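PDB 3T7V: methylornithine synthase PylB from Methanosarcina barkeri, which catalyses the radical-based rearrangement of L-lysine to (3R)-3-methyl-D-ornithine, a step in pyrrolysine biosynthesis, using a [4Fe-4S] cluster and S-adenosylmethionine. Local coordinates for residues E98-L103 with E137-P142; K104-H109 with R322-V327; E171-E176 with N192-A197; F196-Q199 with C203-D206. All coordinates share one frame; numbering follows the deposited sequence.

Contact 1 (E98-L103 with E137-P142); sequences ETCKTL and EELGLP
Within helix 93-103, the carbonyl O of Thr-99 is held twice by Thr-102, by OG1 at 2.7 Å in the carbonyl plane and by the backbone N, and the next residue, Cys-100, is the one that packs against Leu-139 of the other segment. CD2 of Leu-139 lies 3.5 Å from the carbonyl O of Cys-100, a packing contact beside the bond which that O already accepts from the backbone N of Leu-103. The same methyl reaches CB of Cys-100 at 3.9 Å and CB of Leu-103 at 4.1 Å, while CG of Leu-139 lies 4.0 Å from the sulfur SG of Cys-100. The first torsion of Leu-139 (chi1 -62°) turns the CG fork toward Cys-100, with CD2 the branch that meets its O and CB. Replacing Leu-139 by an alanine would probably open a gap beside Cys-100 and Leu-103, since the branch that fills the space between the two helices would be gone. Next to it, CB of Glu-138 rests on CB of Cys-100 at 3.9 Å. The Glu-138 chain bends at its second torsion, and its carboxylate leaves the apolar patch to form a salt bridge with Lys-104, the residue after Leu-103. Gly-140, the first residue after helix 126-139, has positive phi, and the chain goes on to strand 143-146. Two outer helices, 93-103 and 126-139, thus pack side by side near their C-terminal ends, Leu-139 over strand 110-115 and Leu-103 over strand 58-68, as neighbouring helices do in the TIM-barrel fold of this radical SAM enzyme.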
loop_
_atom_site.group_PDB
_atom_site.type_symbol
_atom_site.label_atom_id
_atom_site.label_comp_id
_atom_site.label_asym_id
_atom_site.label_seq_id
_atom_site.Cartn_x
_atom_site.Cartn_y
_atom_site.Cartn_z
ATOM N N GLU A 98 -8.259 -16.250 -16.040
ATOM C CA GLU A 98 -8.577 -17.251 -15.056
ATOM C C GLU A 98 -8.514 -16.666 -13.666
ATOM O O GLU A 98 -9.391 -16.951 -12.826
ATOM C CB GLU A 98 -7.650 -18.427 -15.242
ATOM C CG GLU A 98 -7.760 -19.509 -14.150
ATOM C CD GLU A 98 -9.114 -20.227 -14.171
ATOM O OE1 GLU A 98 -9.487 -20.642 -15.304
ATOM O OE2 GLU A 98 -9.775 -20.394 -13.070
ATOM N N THR A 99 -7.550 -15.801 -13.408
ATOM C CA THR A 99 -7.448 -15.170 -12.066
ATOM C C THR A 99 -8.699 -14.328 -11.846
ATOM O O THR A 99 -9.355 -14.414 -10.740
ATOM C CB THR A 99 -6.209 -14.281 -11.993
ATOM O OG1 THR A 99 -5.065 -15.141 -12.146
ATOM C CG2 THR A 99 -6.119 -13.630 -10.646
ATOM N N CYS A 100 -9.087 -13.560 -12.843
ATOM C CA CYS A 100 -10.280 -12.712 -12.691
ATOM C C CYS A 100 -11.526 -13.578 -12.352
ATOM O O CYS A 100 -12.374 -13.155 -11.540
ATOM C CB CYS A 100 -10.618 -11.929 -13.953
ATOM S SG CYS A 100 -9.470 -10.555 -14.165
ATOM N N LYS A 101 -11.669 -14.745 -12.988
ATOM C CA LYS A 101 -12.884 -15.568 -12.759
ATOM C C LYS A 101 -12.959 -15.919 -11.269
ATOM O O LYS A 101 -14.072 -16.004 -10.709
ATOM C CB LYS A 101 -12.857 -16.812 -13.603
ATOM C CG LYS A 101 -13.184 -16.431 -15.040
ATOM C CD LYS A 101 -13.327 -17.666 -15.948
ATOM C CE LYS A 101 -13.175 -17.347 -17.433
ATOM N NZ LYS A 101 -13.328 -18.655 -18.193
ATOM N N THR A 102 -11.808 -16.098 -10.604
ATOM C CA THR A 102 -11.840 -16.539 -9.242
ATOM C C THR A 102 -12.180 -15.388 -8.297
ATOM O O THR A 102 -12.453 -15.623 -7.134
ATOM C CB THR A 102 -10.482 -17.196 -8.776
ATOM O OG1 THR A 102 -9.423 -16.232 -8.746
ATOM C CG2 THR A 102 -10.051 -18.272 -9.702
ATOM N N LEU A 103 -12.148 -14.133 -8.800
ATOM C CA LEU A 103 -12.354 -12.946 -7.976
ATOM C C LEU A 103 -13.811 -12.485 -8.028
ATOM O O LEU A 103 -14.296 -11.736 -7.126
ATOM C CB LEU A 103 -11.464 -11.776 -8.483
ATOM C CG LEU A 103 -10.004 -12.144 -8.298
ATOM C CD1 LEU A 103 -9.193 -10.994 -8.782
ATOM C CD2 LEU A 103 -9.664 -12.531 -6.872
ATOM N N GLU A 137 -13.238 -4.988 -17.942
ATOM C CA GLU A 137 -14.377 -5.669 -18.604
ATOM C C GLU A 137 -14.789 -6.949 -17.866
ATOM O O GLU A 137 -15.989 -7.275 -17.812
ATOM C CB GLU A 137 -13.990 -6.019 -20.039
ATOM C CG GLU A 137 -13.988 -4.844 -21.003
ATOM C CD GLU A 137 -13.492 -5.288 -22.388
ATOM O OE1 GLU A 137 -13.015 -6.485 -22.578
ATOM O OE2 GLU A 137 -13.540 -4.418 -23.271
ATOM N N GLU A 138 -13.810 -7.675 -17.322
ATOM C CA GLU A 138 -14.062 -8.927 -16.594
ATOM C C GLU A 138 -14.676 -8.664 -15.263
ATOM O O GLU A 138 -15.664 -9.332 -14.863
ATOM C CB GLU A 138 -12.765 -9.724 -16.359
ATOM C CG GLU A 138 -12.216 -10.355 -17.638
ATOM C CD GLU A 138 -13.140 -11.376 -18.294
ATOM O OE1 GLU A 138 -13.161 -11.411 -19.531
ATOM O OE2 GLU A 138 -13.909 -12.123 -17.589
ATOM N N LEU A 139 -14.133 -7.684 -14.522
ATOM C CA LEU A 139 -14.546 -7.542 -13.114
ATOM C C LEU A 139 -15.494 -6.407 -12.789
ATOM O O LEU A 139 -16.244 -6.465 -11.823
ATOM C CB LEU A 139 -13.264 -7.319 -12.234
ATOM C CG LEU A 139 -12.269 -8.466 -12.248
ATOM C CD1 LEU A 139 -11.042 -8.080 -11.370
ATOM C CD2 LEU A 139 -12.956 -9.710 -11.737
ATOM N N GLY A 140 -15.414 -5.338 -13.547
ATOM C CA GLY A 140 -16.244 -4.168 -13.244
ATOM C C GLY A 140 -15.906 -3.391 -11.962
ATOM O O GLY A 140 -16.537 -2.413 -11.674
ATOM N N LEU A 141 -14.912 -3.829 -11.226
ATOM C CA LEU A 141 -14.586 -3.298 -9.897
ATOM C C LEU A 141 -13.663 -2.148 -10.072
ATOM O O LEU A 141 -12.967 -1.967 -11.107
ATOM C CB LEU A 141 -13.738 -4.367 -9.091
ATOM C CG LEU A 141 -14.573 -5.553 -8.542
ATOM C CD1 LEU A 141 -13.617 -6.583 -7.982
ATOM C CD2 LEU A 141 -15.526 -5.024 -7.445
ATOM N N PRO A 142 -13.615 -1.268 -9.072
ATOM C CA PRO A 142 -12.499 -0.298 -9.016
ATOM C C PRO A 142 -11.150 -0.937 -9.144
ATOM O O PRO A 142 -10.925 -2.050 -8.603
ATOM C CB PRO A 142 -12.650 0.320 -7.610
ATOM C CG PRO A 142 -14.153 0.108 -7.315
ATOM C CD PRO A 142 -14.446 -1.250 -7.881
#

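Contact 2 (K104-H109 with R322-V327); sequences KGAGFH and RDIKSV
Ile-324 supplies most of the surface buried here, and Phe-108 and Ala-106 receive it. The end of the isoleucine, CD1, sits over the face of the Phe-108 ring, 3.6 Å from the ring centroid and only 6° off the ring normal, a CH-pi contact with the methyl almost exactly above the centre. Farther back, CB of Ile-324 meets the far end of the ring at CZ of Phe-108, 3.7 Å away. The isoleucine reaches this far because CG1 points away from its own backbone N (chi1 -163°) and the chain then continues straight to CD1. That methyl also touches the loop backbone, at Ala-106 O, 3.5 Å away, and at Gly-107 C. Gly-107 has backbone angles (phi 113°) at which a CB would press on the carbonyl O of Ala-106. Ala-106 CB adds a looser apolar contact with CG2 of Ile-324 at 4.4 Å. With an alanine at Phe-108, the Ile-324 methyl is likely to lose the flat surface it rests on, and a gap to open toward Cys-63 and Ile-300, which the ring also touches. Asp-323 is the N-cap of the helix and holds it at its start, its OD1 accepting from Ser-326 N at 2.9 Å. The contact therefore joins the start of helix 324-334 to the loop entering strand 110-115, across strands 58-68 and 296-300, where the TIM barrel closes on itself.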
loop_
_atom_site.group_PDB
_atom_site.type_symbol
_atom_site.label_atom_id
_atom_site.label_comp_id
_atom_site.label_asym_id
_atom_site.label_seq_id
_atom_site.Cartn_x
_atom_site.Cartn_y
_atom_site.Cartn_z
ATOM N N LYS A 104 -14.525 -12.907 -9.093
ATOM C CA LYS A 104 -15.891 -12.342 -9.319
ATOM C C LYS A 104 -16.793 -12.788 -8.189
ATOM O O LYS A 104 -16.942 -13.984 -7.937
ATOM C CB LYS A 104 -16.417 -12.876 -10.657
ATOM C CG LYS A 104 -15.641 -12.260 -11.814
ATOM C CD LYS A 104 -16.155 -12.859 -13.152
ATOM C CE LYS A 104 -15.182 -12.461 -14.248
ATOM N NZ LYS A 104 -15.680 -12.916 -15.560
ATOM N N GLY A 105 -17.427 -11.772 -7.600
ATOM C CA GLY A 105 -18.349 -12.012 -6.472
ATOM C C GLY A 105 -17.710 -12.498 -5.184
ATOM O O GLY A 105 -18.422 -12.922 -4.298
ATOM N N ALA A 106 -16.389 -12.349 -5.034
ATOM C CA ALA A 106 -15.715 -12.799 -3.848
ATOM C C ALA A 106 -15.841 -11.825 -2.714
ATOM O O ALA A 106 -15.647 -12.248 -1.566
ATOM C CB ALA A 106 -14.220 -13.109 -4.106
ATOM N N GLY A 107 -16.169 -10.560 -2.974
ATOM C CA GLY A 107 -16.360 -9.626 -1.878
ATOM C C GLY A 107 -15.314 -8.548 -1.850
ATOM O O GLY A 107 -15.292 -7.708 -0.897
ATOM N N PHE A 108 -14.413 -8.502 -2.864
ATOM C CA PHE A 108 -13.441 -7.387 -2.911
ATOM C C PHE A 108 -14.065 -6.039 -3.324
ATOM O O PHE A 108 -15.004 -5.950 -4.100
ATOM C CB PHE A 108 -12.310 -7.690 -3.928
ATOM C CG PHE A 108 -11.460 -8.842 -3.498
ATOM C CD1 PHE A 108 -10.512 -8.625 -2.488
ATOM C CD2 PHE A 108 -11.580 -10.110 -4.123
ATOM C CE1 PHE A 108 -9.664 -9.641 -2.096
ATOM C CE2 PHE A 108 -10.748 -11.150 -3.703
ATOM C CZ PHE A 108 -9.790 -10.910 -2.705
ATOM N N HIS A 109 -13.537 -4.975 -2.707
ATOM C CA HIS A 109 -13.886 -3.601 -3.102
ATOM C C HIS A 109 -13.049 -3.032 -4.208
ATOM O O HIS A 109 -13.517 -2.151 -4.938
ATOM C CB HIS A 109 -13.789 -2.628 -1.890
ATOM C CG HIS A 109 -14.669 -3.039 -0.767
ATOM N ND1 HIS A 109 -14.211 -3.835 0.243
ATOM C CD2 HIS A 109 -15.999 -2.805 -0.523
ATOM C CE1 HIS A 109 -15.230 -4.126 1.072
ATOM N NE2 HIS A 109 -16.324 -3.489 0.610
ATOM N N ARG A 322 -3.620 -16.110 2.884
ATOM C CA ARG A 322 -3.710 -14.807 2.214
ATOM C C ARG A 322 -5.097 -14.654 1.566
ATOM O O ARG A 322 -5.268 -13.675 0.832
ATOM C CB ARG A 322 -2.655 -14.721 1.077
ATOM C CG ARG A 322 -1.198 -14.755 1.506
ATOM C CD ARG A 322 -0.826 -13.329 1.690
ATOM N NE ARG A 322 0.640 -13.163 1.718
ATOM C CZ ARG A 322 1.308 -12.105 1.241
ATOM N NH1 ARG A 322 0.644 -11.065 0.728
ATOM N NH2 ARG A 322 2.632 -12.083 1.312
ATOM N N ASP A 323 -6.099 -15.494 1.834
ATOM C CA ASP A 323 -7.315 -15.431 0.983
ATOM C C ASP A 323 -8.372 -14.612 1.709
ATOM O O ASP A 323 -8.372 -14.458 2.941
ATOM C CB ASP A 323 -7.839 -16.823 0.716
ATOM C CG ASP A 323 -8.081 -17.532 1.991
ATOM O OD1 ASP A 323 -9.277 -17.504 2.367
ATOM O OD2 ASP A 323 -7.074 -18.014 2.645
ATOM N N ILE A 324 -9.263 -14.060 0.917
ATOM C CA ILE A 324 -10.347 -13.230 1.446
ATOM C C ILE A 324 -11.229 -13.933 2.504
ATOM O O ILE A 324 -11.627 -13.297 3.457
ATOM C CB ILE A 324 -11.171 -12.604 0.308
ATOM C CG1 ILE A 324 -11.994 -11.455 0.841
ATOM C CG2 ILE A 324 -11.979 -13.656 -0.401
ATOM C CD1 ILE A 324 -12.781 -10.751 -0.291
ATOM N N LYS A 325 -11.512 -15.209 2.315
ATOM C CA LYS A 325 -12.402 -15.873 3.269
ATOM C C LYS A 325 -11.696 -15.919 4.682
ATOM O O LYS A 325 -12.377 -15.722 5.731
ATOM C CB LYS A 325 -12.783 -17.263 2.741
ATOM C CG LYS A 325 -13.698 -17.247 1.522
ATOM C CD LYS A 325 -13.969 -18.739 1.218
ATOM C CE LYS A 325 -14.334 -19.082 -0.216
ATOM N NZ LYS A 325 -15.784 -18.908 -0.484
ATOM N N SER A 326 -10.360 -16.109 4.729
ATOM C CA SER A 326 -9.661 -16.127 6.038
ATOM C C SER A 326 -9.623 -14.734 6.616
ATOM O O SER A 326 -9.709 -14.565 7.828
ATOM C CB SER A 326 -8.246 -16.660 5.979
ATOM O OG SER A 326 -8.252 -17.885 5.369
ATOM N N VAL A 327 -9.388 -13.731 5.761
ATOM C CA VAL A 327 -9.473 -12.349 6.227
ATOM C C VAL A 327 -10.838 -12.003 6.827
ATOM O O VAL A 327 -10.887 -11.454 7.944
ATOM C CB VAL A 327 -9.164 -11.347 5.078
ATOM C CG1 VAL A 327 -9.493 -9.878 5.459
ATOM C CG2 VAL A 327 -7.684 -11.399 4.680
#

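Contact 3 (E171-E176 with N192-A197). With SAM (S-adenosylmethionine), chain C.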
loop_
_atom_site.group_PDB
_atom_site.type_symbol
_atom_site.label_atom_id
_atom_site.label_comp_id
_atom_site.label_asym_id
_atom_site.label_seq_id
_atom_site.Cartn_x
_atom_site.Cartn_y
_atom_site.Cartn_z
ATOM N N GLU A 171 8.283 6.330 -0.798
ATOM C CA GLU A 171 9.223 5.599 0.144
ATOM C C GLU A 171 9.746 6.509 1.258
ATOM O O GLU A 171 9.682 6.182 2.448
ATOM C CB GLU A 171 10.437 4.917 -0.483
ATOM C CG GLU A 171 10.220 4.167 -1.761
ATOM C CD GLU A 171 9.092 3.207 -1.687
ATOM O OE1 GLU A 171 8.580 2.756 -0.601
ATOM O OE2 GLU A 171 8.621 2.867 -2.775
ATOM N N THR A 172 10.233 7.666 0.852
ATOM C CA THR A 172 10.700 8.677 1.821
ATOM C C THR A 172 10.677 10.030 1.111
ATOM O O THR A 172 11.028 10.124 -0.075
ATOM C CB THR A 172 12.127 8.338 2.302
ATOM O OG1 THR A 172 12.573 9.344 3.180
ATOM C CG2 THR A 172 13.127 8.209 1.154
ATOM N N TYR A 173 10.441 11.085 1.862
ATOM C CA TYR A 173 10.689 12.440 1.379
ATOM C C TYR A 173 12.006 13.061 1.871
ATOM O O TYR A 173 12.275 14.255 1.610
ATOM C CB TYR A 173 9.531 13.397 1.783
ATOM C CG TYR A 173 8.310 13.128 0.941
ATOM C CD1 TYR A 173 7.469 12.033 1.196
ATOM C CD2 TYR A 173 8.024 13.954 -0.117
ATOM C CE1 TYR A 173 6.363 11.743 0.334
ATOM C CE2 TYR A 173 6.914 13.706 -0.954
ATOM C CZ TYR A 173 6.114 12.619 -0.712
ATOM O OH TYR A 173 5.066 12.368 -1.564
ATOM N N ASP A 174 12.823 12.244 2.537
ATOM C CA ASP A 174 14.161 12.677 2.925
ATOM C C ASP A 174 15.056 12.420 1.723
ATOM O O ASP A 174 15.271 11.272 1.325
ATOM C CB ASP A 174 14.548 11.763 4.109
ATOM C CG ASP A 174 15.942 11.943 4.585
ATOM O OD1 ASP A 174 16.757 12.603 3.922
ATOM O OD2 ASP A 174 16.176 11.388 5.752
ATOM N N THR A 175 15.533 13.488 1.074
ATOM C CA THR A 175 16.239 13.340 -0.186
ATOM C C THR A 175 17.531 12.532 -0.096
ATOM O O THR A 175 17.807 11.670 -1.028
ATOM C CB THR A 175 16.391 14.711 -0.869
ATOM O OG1 THR A 175 16.875 15.653 0.094
ATOM C CG2 THR A 175 15.009 15.149 -1.252
ATOM N N GLU A 176 18.172 12.660 1.078
ATOM C CA GLU A 176 19.427 11.939 1.354
ATOM C C GLU A 176 19.146 10.427 1.377
ATOM O O GLU A 176 19.948 9.586 0.951
ATOM C CB GLU A 176 19.999 12.362 2.731
ATOM C CG GLU A 176 20.039 13.853 3.039
ATOM C CD GLU A 176 21.195 14.550 2.355
ATOM O OE1 GLU A 176 22.037 15.155 3.066
ATOM O OE2 GLU A 176 21.254 14.490 1.106
ATOM N N ASN A 192 5.349 14.271 -9.594
ATOM C CA ASN A 192 4.673 14.847 -10.730
ATOM C C ASN A 192 3.682 13.874 -11.375
ATOM O O ASN A 192 2.615 14.294 -11.901
ATOM C CB ASN A 192 5.736 15.349 -11.749
ATOM C CG ASN A 192 6.437 16.603 -11.260
ATOM O OD1 ASN A 192 5.990 17.265 -10.365
ATOM N ND2 ASN A 192 7.600 16.869 -11.808
ATOM N N ALA A 193 4.027 12.564 -11.376
ATOM C CA ALA A 193 3.115 11.605 -11.940
ATOM C C ALA A 193 1.837 11.493 -11.078
ATOM O O ALA A 193 0.732 11.381 -11.646
ATOM C CB ALA A 193 3.828 10.230 -12.035
ATOM N N ARG A 194 1.991 11.535 -9.745
ATOM C CA ARG A 194 0.770 11.496 -8.926
ATOM C C ARG A 194 -0.059 12.746 -9.168
ATOM O O ARG A 194 -1.281 12.637 -9.185
ATOM C CB ARG A 194 1.139 11.322 -7.454
ATOM C CG ARG A 194 1.671 9.911 -7.146
ATOM C CD ARG A 194 1.733 9.664 -5.605
ATOM N NE ARG A 194 2.542 10.658 -4.932
ATOM C CZ ARG A 194 3.858 10.644 -4.766
ATOM N NH1 ARG A 194 4.351 11.785 -4.235
ATOM N NH2 ARG A 194 4.642 9.565 -5.037
ATOM N N ARG A 195 0.571 13.898 -9.362
ATOM C CA ARG A 195 -0.186 15.105 -9.623
ATOM C C ARG A 195 -0.921 15.042 -10.951
ATOM O O ARG A 195 -2.116 15.410 -11.043
ATOM C CB ARG A 195 0.787 16.286 -9.618
ATOM C CG ARG A 195 1.173 16.595 -8.168
ATOM C CD ARG A 195 2.115 17.804 -7.987
ATOM N NE ARG A 195 1.690 18.892 -8.904
ATOM C CZ ARG A 195 2.231 19.158 -10.109
ATOM N NH1 ARG A 195 3.293 18.452 -10.544
ATOM N NH2 ARG A 195 1.768 20.142 -10.834
ATOM N N PHE A 196 -0.243 14.515 -11.978
ATOM C CA PHE A 196 -0.856 14.379 -13.304
ATOM C C PHE A 196 -2.061 13.420 -13.196
ATOM O O PHE A 196 -3.119 13.649 -13.769
ATOM C CB PHE A 196 0.165 13.861 -14.335
ATOM C CG PHE A 196 -0.443 13.703 -15.718
ATOM C CD1 PHE A 196 -0.551 14.819 -16.540
ATOM C CD2 PHE A 196 -0.947 12.493 -16.125
ATOM C CE1 PHE A 196 -1.140 14.686 -17.826
ATOM C CE2 PHE A 196 -1.542 12.322 -17.386
ATOM C CZ PHE A 196 -1.648 13.439 -18.216
ATOM N N ALA A 197 -1.855 12.303 -12.470
ATOM C CA ALA A 197 -2.930 11.329 -12.342
ATOM C C ALA A 197 -4.133 11.968 -11.632
ATOM O O ALA A 197 -5.296 11.761 -12.114
ATOM C CB ALA A 197 -2.424 10.107 -11.525
HETATM N N SAM C . 7.358 -1.359 -9.371
HETATM C CA SAM C . 6.399 -0.434 -8.989
HETATM C C SAM C . 6.863 0.579 -8.021
HETATM O O SAM C . 8.014 0.502 -7.542
HETATM O OXT SAM C . 6.087 1.575 -7.806
HETATM C CB SAM C . 5.485 -0.949 -8.121
HETATM C CG SAM C . 5.858 -1.868 -7.029
HETATM S SD SAM C . 5.256 -1.290 -5.385
HETATM C CE SAM C . 4.118 -2.583 -4.969
HETATM C "C5'" SAM C . 6.641 -1.712 -4.349
HETATM C "C4'" SAM C . 6.698 -0.965 -3.240
HETATM O "O4'" SAM C . 6.610 -2.294 -2.422
HETATM C "C3'" SAM C . 7.764 -0.193 -3.063
HETATM O "O3'" SAM C . 7.013 1.009 -3.283
HETATM C "C2'" SAM C . 7.773 -0.448 -1.549
HETATM O "O2'" SAM C . 7.055 0.567 -0.774
HETATM C "C1'" SAM C . 7.255 -1.860 -1.220
HETATM N N9 SAM C . 8.420 -2.803 -1.048
HETATM C C8 SAM C . 9.301 -3.295 -1.971
HETATM N N7 SAM C . 10.197 -4.054 -1.356
HETATM C C5 SAM C . 9.885 -4.065 -0.016
HETATM C C6 SAM C . 10.516 -4.626 1.104
HETATM N N6 SAM C . 11.633 -5.351 1.015
HETATM N N1 SAM C . 9.932 -4.485 2.303
HETATM C C2 SAM C . 8.796 -3.743 2.461
HETATM N N3 SAM C . 8.224 -3.091 1.419
HETATM C C4 SAM C . 8.773 -3.285 0.179
#
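Tyr-173 and Arg-194 reach toward each other from opposite directions and come together obliquely, OH 2.8 Å from NH1, with ring and guanidinium planes 65° apart. The angle is too poor for a hydrogen bond; each group has other partners. The tyrosine hydroxyl is hydrogen-bonded with Asp-206, to which NH1 makes only a long, weak ion pair, whereas NH2 donates to Leu-168 O and Gln-170 OE1. The backbones stay far apart, the nearest CA atoms, of Tyr-173 and Asn-192, being 13.7 Å distant.

The close-fitting part lies at Glu-171, whose carboxylate grips the ribose of S-adenosylmethionine with both oxygens: OE1 accepts from O2' at 2.7 Å and OE2 from O3' at 2.5 Å. A bend at its second torsion (chi2 -51°) brings the carboxylate up to the diol. Toward the exposed side the chain makes an ST turn, Thr-172 OG1 accepting from Asp-174 N at 3.0 Å, and then enters helix 175-181 over a weak cap from Asp-174 OD1 to Glu-176 N.

The paired carboxylate-diol bonds probably orient the ribose, while Arg-182, in a salt bridge with OE2 and itself bonded to the cofactor, is likely to offset the negative charge of Glu-171.

Contact 4 (F196-Q199 with C203-D206)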
loop_
_atom_site.group_PDB
_atom_site.type_symbol
_atom_site.label_atom_id
_atom_site.label_comp_id
_atom_site.label_asym_id
_atom_site.label_seq_id
_atom_site.Cartn_x
_atom_site.Cartn_y
_atom_site.Cartn_z
ATOM N N PHE A 196 -0.243 14.515 -11.978
ATOM C CA PHE A 196 -0.856 14.379 -13.304
ATOM C C PHE A 196 -2.061 13.420 -13.196
ATOM O O PHE A 196 -3.119 13.649 -13.769
ATOM C CB PHE A 196 0.165 13.861 -14.335
ATOM C CG PHE A 196 -0.443 13.703 -15.718
ATOM C CD1 PHE A 196 -0.551 14.819 -16.540
ATOM C CD2 PHE A 196 -0.947 12.493 -16.125
ATOM C CE1 PHE A 196 -1.140 14.686 -17.826
ATOM C CE2 PHE A 196 -1.542 12.322 -17.386
ATOM C CZ PHE A 196 -1.648 13.439 -18.216
ATOM N N ALA A 197 -1.855 12.303 -12.470
ATOM C CA ALA A 197 -2.930 11.329 -12.342
ATOM C C ALA A 197 -4.133 11.968 -11.632
ATOM O O ALA A 197 -5.296 11.761 -12.114
ATOM C CB ALA A 197 -2.424 10.107 -11.525
ATOM N N LYS A 198 -3.913 12.759 -10.558
ATOM C CA LYS A 198 -5.072 13.402 -9.849
ATOM C C LYS A 198 -5.798 14.320 -10.886
ATOM O O LYS A 198 -7.037 14.383 -10.913
ATOM C CB LYS A 198 -4.585 14.208 -8.678
ATOM C CG LYS A 198 -4.299 13.331 -7.496
ATOM C CD LYS A 198 -5.498 13.381 -6.520
ATOM C CE LYS A 198 -5.180 14.242 -5.308
ATOM N NZ LYS A 198 -6.341 14.273 -4.381
ATOM N N GLN A 199 -5.045 15.000 -11.769
ATOM C CA GLN A 199 -5.721 15.876 -12.752
ATOM C C GLN A 199 -6.595 15.101 -13.717
ATOM O O GLN A 199 -7.590 15.633 -14.281
ATOM C CB GLN A 199 -4.647 16.646 -13.535
ATOM C CG GLN A 199 -4.013 17.686 -12.653
ATOM C CD GLN A 199 -2.746 18.289 -13.213
ATOM O OE1 GLN A 199 -2.163 19.193 -12.597
ATOM N NE2 GLN A 199 -2.359 17.873 -14.408
ATOM N N CYS A 203 -7.740 8.680 -8.028
ATOM C CA CYS A 203 -7.343 8.793 -6.632
ATOM C C CYS A 203 -5.871 8.310 -6.545
ATOM O O CYS A 203 -5.479 7.485 -7.386
ATOM C CB CYS A 203 -8.203 7.825 -5.791
ATOM S SG CYS A 203 -9.848 8.387 -5.578
ATOM N N VAL A 204 -5.096 8.790 -5.576
ATOM C CA VAL A 204 -3.666 8.422 -5.495
ATOM C C VAL A 204 -3.346 7.877 -4.137
ATOM O O VAL A 204 -3.931 8.311 -3.101
ATOM C CB VAL A 204 -2.746 9.525 -5.951
ATOM C CG1 VAL A 204 -3.096 9.968 -7.386
ATOM C CG2 VAL A 204 -2.816 10.711 -5.069
ATOM N N GLU A 205 -2.491 6.862 -4.106
ATOM C CA GLU A 205 -1.946 6.333 -2.832
ATOM C C GLU A 205 -0.460 6.658 -2.818
ATOM O O GLU A 205 0.279 6.347 -3.794
ATOM C CB GLU A 205 -2.118 4.793 -2.788
ATOM C CG GLU A 205 -1.656 4.218 -1.414
ATOM C CD GLU A 205 -1.689 2.683 -1.263
ATOM O OE1 GLU A 205 -1.728 1.915 -2.253
ATOM O OE2 GLU A 205 -1.560 2.226 -0.056
ATOM N N ASP A 206 -0.040 7.215 -1.688
ATOM C CA ASP A 206 1.393 7.413 -1.404
ATOM C C ASP A 206 1.750 6.551 -0.245
ATOM O O ASP A 206 0.877 6.026 0.479
ATOM C CB ASP A 206 1.642 8.900 -1.084
ATOM C CG ASP A 206 3.111 9.361 -1.244
ATOM O OD1 ASP A 206 4.010 8.529 -1.605
ATOM O OD2 ASP A 206 3.300 10.618 -1.083
#
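Lys-198 lays its aliphatic chain across Val-204 at about a right angle, CG coming within 3.6 Å of CG1 and 3.9 Å of CG2. The pair belongs to a beta-alpha-beta unit of the TIM barrel: strand 163-167 runs parallel to strand 203-210, and helix 187-200 lies between them in the sequence, covering the outer side of both. Only a short turn separates the helix end from strand 203-210, and the chain is already close to itself here, with the CA atoms of Lys-198 and Cys-203 6.1 Å apart.

Val-204 directs its side chain at the helix. Its CG1 points away from its own carbonyl carbon and touches Ala-197 CB, 4.2 Å off, as well as the lysine CG; the carbonyl O of Arg-194, one turn earlier in the helix, lies near the same methyl. Ala-197 also touches Leu-166 of the adjoining strand, so the helix lies over both strands here. Glu-205, next along the strand, points to the other side, where its carboxylate forms a salt bridge with Arg-235 and a hydrogen bond with Tyr-169, both binding residues for methylornithine. Val-204 thus faces the helix and Glu-205 the barrel interior.

Beyond the valine, the amine of the lysine finds a polar partner: bends at its second and third torsions (-99° and -104°) carry the chain over Val-204, and NZ donates to Asp-230 O. On the way there, CD of Lys-198 passes 4.1 Å from CG2 of Val-204.

Overall arrangement
All four contacts belong to the wall of one TIM barrel, in two groups. Contacts 1 and 2 touch through the packing of Leu-103 on Phe-108; both are partly buried and apolar in what crosses them, with charged groups kept to their margins. Contacts 3 and 4 share helix 187-200 and meet at Asp-206, and contact 2 lies across the chain's centre from contact 3, their centres about 31 Å apart. Contact 4 is buried and mainly aliphatic, as suits a helix lying on its strand. Contact 3 covers little surface and is polar, and it alone includes a residue that binds S-adenosylmethionine directly. Along the chain, contacts 3 and 4 are nested within the long loop that contact 2 closes.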